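Local structure of beta-phosphoglucomutase (Bacteroides vulgatus, 3DV9) at residues 49-54 / 98-103; 119-124 / 147-152; 213-218 / 224-229. The protein probably interconverts beta-glucose 1-phosphate and glucose 6-phosphate, as a magnesium-binding phosphomutase of the haloacid dehalogenase superfamily. One frame throughout, in Å; residues are numbered along the deposited sequence. Where two conformers were deposited one is given.

Contact 1 (49-54 / 98-103)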
loop_
_atom_site.group_PDB
_atom_site.type_symbol
_atom_site.label_atom_id
_atom_site.label_comp_id
_atom_site.label_asym_id
_atom_site.label_seq_id
_atom_site.Cartn_x
_atom_site.Cartn_y
_atom_site.Cartn_z
HETATM N N MSE A 49 19.752 -7.062 7.144
HETATM C CA MSE A 49 20.596 -7.084 5.953
HETATM C C MSE A 49 22.064 -6.885 6.305
HETATM O O MSE A 49 22.921 -7.589 5.776
HETATM C CB MSE A 49 20.115 -6.036 4.933
HETATM C CG MSE A 49 18.791 -6.469 4.253
HETATM SE SE MSE A 49 19.002 -8.092 3.170
HETATM C CE MSE A 49 19.689 -7.286 1.536
ATOM N N LYS A 50 22.341 -5.956 7.221
ATOM C CA LYS A 50 23.726 -5.711 7.705
ATOM C C LYS A 50 24.328 -6.973 8.341
ATOM O O LYS A 50 25.502 -7.306 8.092
ATOM C CB LYS A 50 23.753 -4.536 8.698
ATOM C CG LYS A 50 25.138 -4.132 9.162
ATOM C CD LYS A 50 25.031 -2.918 10.085
ATOM C CE LYS A 50 26.379 -2.453 10.665
ATOM N NZ LYS A 50 27.073 -1.398 9.853
ATOM N N ARG A 51 23.520 -7.673 9.141
ATOM C CA ARG A 51 23.934 -8.896 9.811
ATOM C C ARG A 51 24.332 -9.982 8.806
ATOM O O ARG A 51 25.223 -10.792 9.083
ATOM C CB ARG A 51 22.799 -9.438 10.689
ATOM C CG ARG A 51 23.214 -10.617 11.528
ATOM C CD ARG A 51 22.001 -11.210 12.254
ATOM N NE ARG A 51 21.463 -10.179 13.158
ATOM C CZ ARG A 51 20.267 -10.247 13.741
ATOM N NH1 ARG A 51 19.468 -11.277 13.512
ATOM N NH2 ARG A 51 19.862 -9.247 14.539
ATOM N N PHE A 52 23.639 -10.022 7.670
ATOM C CA PHE A 52 23.928 -10.977 6.584
ATOM C C PHE A 52 24.987 -10.449 5.584
ATOM O O PHE A 52 25.262 -11.056 4.568
ATOM C CB PHE A 52 22.632 -11.365 5.882
ATOM C CG PHE A 52 21.819 -12.369 6.638
ATOM C CD1 PHE A 52 21.873 -13.727 6.295
ATOM C CD2 PHE A 52 20.983 -11.969 7.692
ATOM C CE1 PHE A 52 21.130 -14.666 6.981
ATOM C CE2 PHE A 52 20.215 -12.924 8.407
ATOM C CZ PHE A 52 20.279 -14.262 8.043
ATOM N N GLY A 53 25.604 -9.324 5.901
ATOM C CA GLY A 53 26.707 -8.792 5.091
ATOM C C GLY A 53 26.289 -7.928 3.908
ATOM O O GLY A 53 27.096 -7.661 3.031
ATOM N N PHE A 54 25.028 -7.475 3.903
ATOM C CA PHE A 54 24.478 -6.660 2.831
ATOM C C PHE A 54 24.198 -5.212 3.269
ATOM O O PHE A 54 23.801 -4.964 4.409
ATOM C CB PHE A 54 23.137 -7.240 2.350
ATOM C CG PHE A 54 23.230 -8.592 1.676
ATOM C CD1 PHE A 54 23.944 -8.764 0.481
ATOM C CD2 PHE A 54 22.558 -9.699 2.221
ATOM C CE1 PHE A 54 24.012 -10.017 -0.164
ATOM C CE2 PHE A 54 22.618 -10.986 1.573
ATOM C CZ PHE A 54 23.347 -11.131 0.383
ATOM N N THR A 98 11.694 -10.871 10.372
ATOM C CA THR A 98 10.417 -11.074 11.061
ATOM C C THR A 98 10.622 -10.991 12.585
ATOM O O THR A 98 9.918 -10.233 13.273
ATOM C CB THR A 98 9.788 -12.457 10.666
ATOM O OG1 THR A 98 9.491 -12.455 9.263
ATOM C CG2 THR A 98 8.505 -12.729 11.429
ATOM N N GLU A 99 11.604 -11.755 13.080
ATOM C CA GLU A 99 11.942 -11.802 14.504
ATOM C C GLU A 99 12.378 -10.435 15.015
ATOM O O GLU A 99 12.040 -10.047 16.130
ATOM C CB GLU A 99 13.050 -12.839 14.762
ATOM C CG GLU A 99 13.431 -13.035 16.243
ATOM C CD GLU A 99 14.244 -14.299 16.533
ATOM O OE1 GLU A 99 14.319 -15.207 15.673
ATOM O OE2 GLU A 99 14.801 -14.403 17.655
ATOM N N GLU A 100 13.145 -9.717 14.195
ATOM C CA GLU A 100 13.645 -8.401 14.578
ATOM C C GLU A 100 12.513 -7.371 14.696
ATOM O O GLU A 100 12.472 -6.592 15.654
ATOM C CB GLU A 100 14.711 -7.911 13.587
ATOM C CG GLU A 100 15.446 -6.656 14.034
ATOM C CD GLU A 100 16.206 -6.821 15.342
ATOM O OE1 GLU A 100 16.573 -7.963 15.699
ATOM O OE2 GLU A 100 16.445 -5.788 16.012
ATOM N N PHE A 101 11.622 -7.362 13.706
ATOM C CA PHE A 101 10.443 -6.490 13.739
ATOM C C PHE A 101 9.650 -6.746 15.022
ATOM O O PHE A 101 9.228 -5.799 15.702
ATOM C CB PHE A 101 9.540 -6.755 12.532
ATOM C CG PHE A 101 8.333 -5.823 12.446
ATOM C CD1 PHE A 101 8.373 -4.705 11.631
ATOM C CD2 PHE A 101 7.157 -6.082 13.165
ATOM C CE1 PHE A 101 7.284 -3.839 11.537
ATOM C CE2 PHE A 101 6.057 -5.214 13.078
ATOM C CZ PHE A 101 6.124 -4.086 12.260
ATOM N N ASN A 102 9.451 -8.022 15.340
ATOM C CA ASN A 102 8.641 -8.421 16.507
ATOM C C ASN A 102 9.241 -8.060 17.865
ATOM O O ASN A 102 8.610 -8.308 18.910
ATOM C CB ASN A 102 8.248 -9.900 16.425
ATOM C CG ASN A 102 7.242 -10.165 15.315
ATOM O OD1 ASN A 102 6.439 -9.291 14.966
ATOM N ND2 ASN A 102 7.302 -11.352 14.732
ATOM N N LYS A 103 10.438 -7.460 17.849
ATOM C CA LYS A 103 10.989 -6.951 19.097
ATOM C C LYS A 103 10.176 -5.726 19.484
ATOM O O LYS A 103 10.166 -5.316 20.646
ATOM C CB LYS A 103 12.495 -6.677 19.000
ATOM C CG LYS A 103 13.315 -7.954 19.149
ATOM C CD LYS A 103 14.763 -7.827 18.670
ATOM C CE LYS A 103 15.341 -9.256 18.528
ATOM N NZ LYS A 103 16.780 -9.246 18.141
#
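R51 and E100 both start with CG anti to the backbone N (chi1 -174° and -170°), which sends each chain out from its helix toward the other. The arginine then bends at chi3 and the glutamate at chi2, and these turns bring R51 NH2 to E100 OE1 at 3.7 Å, a long salt bridge. OE1 sits at the edge of the guanidinium, near its plane, while the carboxylate plane is turned 85° from it, so the groups meet almost perpendicularly instead of as a two-pronged pair. A firmer hold comes from within its own segment: in one conformer, K103 NZ donates to E100 OE1 at 2.8 Å from the syn side, somewhat out of the carboxylate plane. R51, E100 and that conformer of K103 form a salt-bridge network, and E100 OE2 takes a further salt bridge from K47. The contact lies at the surface between the ends of helices 38-51 and 87-101, in the helical region that corresponds to the cap of this family. Helix 38-51 closes with a Schellman motif: G53, at positive phi, is its C-prime residue, with F54 N bonded to M49 O at 2.8 Å and G53 N to K50 O at 3.0 Å. Replacing E100 by an alanine would probably leave R51, K103 and K47 without the carboxylate they share and their ends freer to move.

Contact 2 (119-124 / 147-152)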
loop_
_atom_site.group_PDB
_atom_site.type_symbol
_atom_site.label_atom_id
_atom_site.label_comp_id
_atom_site.label_asym_id
_atom_site.label_seq_id
_atom_site.Cartn_x
_atom_site.Cartn_y
_atom_site.Cartn_z
ATOM N N LYS A 119 -16.194 6.028 8.066
ATOM C CA LYS A 119 -17.036 6.819 7.147
ATOM C C LYS A 119 -17.326 5.935 5.932
ATOM O O LYS A 119 -18.473 5.851 5.465
ATOM C CB LYS A 119 -16.256 8.034 6.631
ATOM C CG LYS A 119 -16.101 9.145 7.669
ATOM C CD LYS A 119 -15.245 10.234 7.076
ATOM C CE LYS A 119 -14.914 11.262 8.093
ATOM N NZ LYS A 119 -13.995 12.321 7.510
ATOM N N ILE A 120 -16.281 5.276 5.453
ATOM C CA ILE A 120 -16.364 4.423 4.225
ATOM C C ILE A 120 -17.346 3.267 4.473
ATOM O O ILE A 120 -18.227 2.999 3.654
ATOM C CB ILE A 120 -14.939 3.911 3.777
ATOM C CG1 ILE A 120 -14.151 5.104 3.206
ATOM C CG2 ILE A 120 -15.019 2.784 2.711
ATOM C CD1 ILE A 120 -12.595 4.896 3.123
ATOM N N LYS A 121 -17.181 2.585 5.588
ATOM C CA LYS A 121 -18.097 1.486 5.980
ATOM C C LYS A 121 -19.551 1.993 6.117
ATOM O O LYS A 121 -20.481 1.341 5.631
ATOM C CB LYS A 121 -17.556 0.758 7.238
ATOM C CG LYS A 121 -18.095 -0.629 7.551
ATOM C CD LYS A 121 -17.338 -1.713 6.742
ATOM C CE LYS A 121 -18.091 -3.027 6.845
ATOM N NZ LYS A 121 -17.155 -4.189 6.862
ATOM N N SER A 122 -19.745 3.162 6.723
ATOM C CA SER A 122 -21.065 3.766 6.919
ATOM C C SER A 122 -21.783 4.032 5.585
ATOM O O SER A 122 -23.033 3.948 5.484
ATOM C CB SER A 122 -20.929 5.094 7.675
ATOM O OG SER A 122 -22.212 5.630 7.973
ATOM N N GLU A 123 -20.997 4.366 4.571
ATOM C CA GLU A 123 -21.524 4.729 3.262
ATOM C C GLU A 123 -21.895 3.505 2.447
ATOM O O GLU A 123 -22.376 3.632 1.320
ATOM C CB GLU A 123 -20.496 5.573 2.497
ATOM C CG GLU A 123 -20.384 6.995 2.995
ATOM C CD GLU A 123 -21.646 7.813 2.740
ATOM O OE1 GLU A 123 -22.259 7.675 1.664
ATOM O OE2 GLU A 123 -22.025 8.602 3.628
ATOM N N GLY A 124 -21.677 2.309 3.005
ATOM C CA GLY A 124 -22.020 1.095 2.293
ATOM C C GLY A 124 -20.938 0.603 1.368
ATOM O O GLY A 124 -21.174 -0.306 0.569
ATOM N N PRO A 147 -12.219 -2.300 14.332
ATOM C CA PRO A 147 -13.176 -3.369 14.656
ATOM C C PRO A 147 -14.334 -3.469 13.639
ATOM O O PRO A 147 -15.017 -2.469 13.337
ATOM C CB PRO A 147 -13.683 -3.004 16.079
ATOM C CG PRO A 147 -12.707 -2.038 16.622
ATOM C CD PRO A 147 -12.169 -1.283 15.405
ATOM N N GLY A 148 -14.505 -4.662 13.069
ATOM C CA GLY A 148 -15.553 -4.936 12.096
ATOM C C GLY A 148 -15.407 -4.278 10.728
ATOM O O GLY A 148 -16.350 -4.304 9.927
ATOM N N ILE A 149 -14.234 -3.703 10.450
ATOM C CA ILE A 149 -14.033 -2.955 9.196
ATOM C C ILE A 149 -13.648 -3.910 8.065
ATOM O O ILE A 149 -14.224 -3.830 6.977
ATOM C CB ILE A 149 -12.959 -1.823 9.340
ATOM C CG1 ILE A 149 -13.391 -0.810 10.435
ATOM C CG2 ILE A 149 -12.585 -1.185 7.932
ATOM C CD1 ILE A 149 -14.676 -0.078 10.130
ATOM N N PHE A 150 -12.684 -4.800 8.315
ATOM C CA PHE A 150 -12.152 -5.674 7.267
ATOM C C PHE A 150 -12.629 -7.103 7.395
ATOM O O PHE A 150 -12.917 -7.564 8.501
ATOM C CB PHE A 150 -10.627 -5.659 7.235
ATOM C CG PHE A 150 -10.058 -4.292 7.018
ATOM C CD1 PHE A 150 -10.172 -3.680 5.751
ATOM C CD2 PHE A 150 -9.487 -3.596 8.081
ATOM C CE1 PHE A 150 -9.671 -2.392 5.536
ATOM C CE2 PHE A 150 -8.980 -2.317 7.897
ATOM C CZ PHE A 150 -9.067 -1.708 6.623
ATOM N N GLN A 151 -12.673 -7.788 6.250
ATOM C CA GLN A 151 -13.134 -9.184 6.132
ATOM C C GLN A 151 -12.027 -10.065 5.524
ATOM O O GLN A 151 -11.363 -9.642 4.587
ATOM C CB GLN A 151 -14.369 -9.229 5.211
ATOM C CG GLN A 151 -15.724 -8.971 5.873
ATOM C CD GLN A 151 -16.897 -9.661 5.150
ATOM O OE1 GLN A 151 -17.700 -9.001 4.479
ATOM N NE2 GLN A 151 -17.000 -10.985 5.287
ATOM N N ALA A 152 -11.863 -11.307 6.015
ATOM C CA ALA A 152 -10.849 -12.269 5.503
ATOM C C ALA A 152 -10.958 -12.617 4.036
ATOM O O ALA A 152 -9.949 -12.846 3.344
ATOM C CB ALA A 152 -10.912 -13.572 6.317
#
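The peptide carbonyls of G148 and I149 offer different sides to the K121 ammonium: NZ lies in the carbonyl plane of G148, on a lone pair of its oxygen, but stands above that of I149, 49° out of it. The other flat group here, the F150 ring, carries I149 CG2 over the centre of one face, 3.7 Å above the plane, so the isoleucine lies against F150 on one branch and reaches K121 with the other. K121 NZ donates to I149 O at 3.0 Å and to G148 O at 3.2 Å, so two successive backbone oxygens grip one ammonium. A chi1 of -162° points the lysine away from its own backbone nitrogen as it leaves the helix, and the chain bends at chi2 and again at chi4. Its aliphatic part is used as well: K121 CB touches I149 CD1 at 4.2 Å, and CD passes I149 O at 3.8 Å. These interactions tie helix 113-122 to the loop that runs from helix 139-145 to the edge strand 155-156 in the Rossmann-like core of the haloacid dehalogenase fold. The strand between them in the chain, 126-130, supplies P127, against which K121, I149 and F150 all pack. On the helix, I120 faces the core, touching V26 and F28 of strand 25-29, while K119 makes a salt bridge to E238 of helix 230-244. G148 has positive phi, which favours glycine, a turn consistent with both oxygens facing K121. The helix itself ends in a Schellman motif at G124, whose N bonds to K121 O at 3.0 Å, one turn after the residue that reaches across.

Contact 3 (213-218 / 224-229); sequences LHDNVL and NLLFHS
L226 meets D215 and L218 inside a beta-alpha-beta unit in which strand 204-208 leads through the short helix 215-219 to strand 225-227. The leucine extends its two methyls toward helix 215-219, its CG lying trans to N (chi1 -174°): CD1 is 3.9 Å from D215 CB and 4.0 Å from L218 CB, and CD2 is 4.0 Å from D215 CG. CD1 thus packs on the aspartate CB and CD2 against its carboxylate, the two side chains crossing at about a right angle. F227 points away from this helix and packs on helix 230-244. H228 brings its ring edge to the same carboxylate, with CE1 3.4 Å from D215 OD2 and the ring and carboxylate planes 32° apart. Water 1 lies between the pair, hydrogen-bonded to H228 ND1 at 2.8 Å in the plane of the ring and unusually close to D215 OD1 (2.5 Å, a length to be taken with caution). D215 OD1 accepts from N209 ND2 as well, a second hold that limits how the carboxylate can turn. At the end of the segment S229 takes the N-cap position of helix 230-244, its OG bonded to the backbone N of D232.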
loop_
_atom_site.group_PDB
_atom_site.type_symbol
_atom_site.label_atom_id
_atom_site.label_comp_id
_atom_site.label_asym_id
_atom_site.label_seq_id
_atom_site.Cartn_x
_atom_site.Cartn_y
_atom_site.Cartn_z
ATOM N N LEU A 213 10.084 10.318 2.164
ATOM C CA LEU A 213 10.346 10.565 0.739
ATOM C C LEU A 213 9.666 11.833 0.236
ATOM O O LEU A 213 8.678 12.296 0.808
ATOM C CB LEU A 213 9.909 9.360 -0.127
ATOM C CG LEU A 213 10.495 7.992 0.318
ATOM C CD1 LEU A 213 10.000 6.861 -0.625
ATOM C CD2 LEU A 213 12.008 8.012 0.408
ATOM N N HIS A 214 10.221 12.399 -0.838
ATOM C CA HIS A 214 9.611 13.576 -1.476
ATOM C C HIS A 214 8.308 13.215 -2.179
ATOM O O HIS A 214 8.208 12.119 -2.746
ATOM C CB HIS A 214 10.580 14.190 -2.503
ATOM C CG HIS A 214 10.237 15.606 -2.892
ATOM N ND1 HIS A 214 9.361 15.921 -3.909
ATOM C CD2 HIS A 214 10.700 16.783 -2.423
ATOM C CE1 HIS A 214 9.279 17.233 -4.035
ATOM N NE2 HIS A 214 10.072 17.785 -3.129
ATOM N N ASP A 215 7.334 14.124 -2.145
ATOM C CA ASP A 215 6.076 13.944 -2.884
ATOM C C ASP A 215 6.336 13.495 -4.298
ATOM O O ASP A 215 5.591 12.669 -4.826
ATOM C CB ASP A 215 5.227 15.220 -2.935
ATOM C CG ASP A 215 4.589 15.564 -1.575
ATOM O OD1 ASP A 215 4.611 14.708 -0.644
ATOM O OD2 ASP A 215 4.078 16.698 -1.434
ATOM N N ASN A 216 7.369 14.070 -4.943
ATOM C CA ASN A 216 7.609 13.718 -6.363
ATOM C C ASN A 216 7.821 12.228 -6.632
ATOM O O ASN A 216 7.491 11.722 -7.708
ATOM C CB ASN A 216 8.755 14.564 -6.955
ATOM C CG ASN A 216 8.391 16.052 -7.070
ATOM O OD1 ASN A 216 7.258 16.477 -6.782
ATOM N ND2 ASN A 216 9.372 16.862 -7.469
ATOM N N VAL A 217 8.340 11.512 -5.648
ATOM C CA VAL A 217 8.581 10.084 -5.756
ATOM C C VAL A 217 7.260 9.337 -5.984
ATOM O O VAL A 217 7.210 8.331 -6.682
ATOM C CB VAL A 217 9.299 9.588 -4.461
ATOM C CG1 VAL A 217 9.517 8.136 -4.474
ATOM C CG2 VAL A 217 10.658 10.282 -4.315
ATOM N N LEU A 218 6.194 9.877 -5.400
ATOM C CA LEU A 218 4.850 9.294 -5.508
ATOM C C LEU A 218 4.133 9.780 -6.768
ATOM O O LEU A 218 3.528 8.990 -7.532
ATOM C CB LEU A 218 4.045 9.658 -4.258
ATOM C CG LEU A 218 4.630 9.066 -2.961
ATOM C CD1 LEU A 218 3.790 9.506 -1.732
ATOM C CD2 LEU A 218 4.803 7.547 -2.967
ATOM N N ASN A 224 -3.021 9.629 -8.990
ATOM C CA ASN A 224 -4.061 10.526 -9.519
ATOM C C ASN A 224 -4.321 11.721 -8.621
ATOM O O ASN A 224 -4.692 12.803 -9.091
ATOM C CB ASN A 224 -5.344 9.776 -9.829
ATOM C CG ASN A 224 -5.117 8.674 -10.842
ATOM O OD1 ASN A 224 -4.852 7.532 -10.472
ATOM N ND2 ASN A 224 -5.163 9.024 -12.135
ATOM N N LEU A 225 -4.133 11.519 -7.324
ATOM C CA LEU A 225 -4.198 12.576 -6.335
ATOM C C LEU A 225 -3.165 12.279 -5.248
ATOM O O LEU A 225 -2.746 11.117 -5.038
ATOM C CB LEU A 225 -5.593 12.646 -5.701
ATOM C CG LEU A 225 -6.802 13.218 -6.441
ATOM C CD1 LEU A 225 -8.054 13.056 -5.556
ATOM C CD2 LEU A 225 -6.562 14.687 -6.802
ATOM N N LEU A 226 -2.742 13.324 -4.540
ATOM C CA LEU A 226 -1.810 13.158 -3.436
ATOM C C LEU A 226 -2.320 13.936 -2.233
ATOM O O LEU A 226 -2.684 15.131 -2.356
ATOM C CB LEU A 226 -0.385 13.658 -3.796
ATOM C CG LEU A 226 0.668 13.352 -2.705
ATOM C CD1 LEU A 226 1.997 13.020 -3.361
ATOM C CD2 LEU A 226 0.754 14.553 -1.796
ATOM N N PHE A 227 -2.343 13.267 -1.087
ATOM C CA PHE A 227 -2.565 13.976 0.222
ATOM C C PHE A 227 -1.332 13.912 1.088
ATOM O O PHE A 227 -0.514 13.000 0.986
ATOM C CB PHE A 227 -3.760 13.384 0.953
ATOM C CG PHE A 227 -5.048 13.522 0.184
ATOM C CD1 PHE A 227 -5.800 14.690 0.274
ATOM C CD2 PHE A 227 -5.481 12.507 -0.664
ATOM C CE1 PHE A 227 -6.958 14.865 -0.459
ATOM C CE2 PHE A 227 -6.642 12.652 -1.395
ATOM C CZ PHE A 227 -7.397 13.848 -1.315
ATOM N N HIS A 228 -1.212 14.877 1.986
ATOM C CA HIS A 228 0.035 15.042 2.734
ATOM C C HIS A 228 0.111 14.163 3.994
ATOM O O HIS A 228 1.156 14.093 4.635
ATOM C CB HIS A 228 0.203 16.532 3.041
ATOM C CG HIS A 228 0.358 17.350 1.788
ATOM N ND1 HIS A 228 1.415 17.188 0.918
ATOM C CD2 HIS A 228 -0.465 18.257 1.208
ATOM C CE1 HIS A 228 1.273 18.009 -0.109
ATOM N NE2 HIS A 228 0.142 18.674 0.043
ATOM N N SER A 229 -1.019 13.556 4.381
ATOM C CA SER A 229 -1.092 12.758 5.615
ATOM C C SER A 229 -2.422 12.003 5.623
ATOM O O SER A 229 -3.372 12.395 4.916
ATOM C CB SER A 229 -1.064 13.672 6.867
ATOM O OG SER A 229 -2.254 14.450 6.964
HETATM O O HOH W 1 3.441 15.390 1.502
#

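In the fold
The three contacts follow one another along the chain without overlapping. Contact 1 joins helices 38-51 and 87-101 in the cap-like helical region, its centre about 35 Å from that of contact 2 and about 29 Å from that of contact 3. Contacts 2 and 3, with centres about 25 Å and nearest atoms about 11 Å apart, sit toward opposite edges of the six-stranded parallel sheet, by strands 155-156 and 225-227. Between these edges runs strand 25-29, which leads to the magnesium ligands D29 and D31; E65 and N190 also bind the magnesium ion. With contact 1 in the separate helical part, the arrangement is consistent with a core-and-cap architecture.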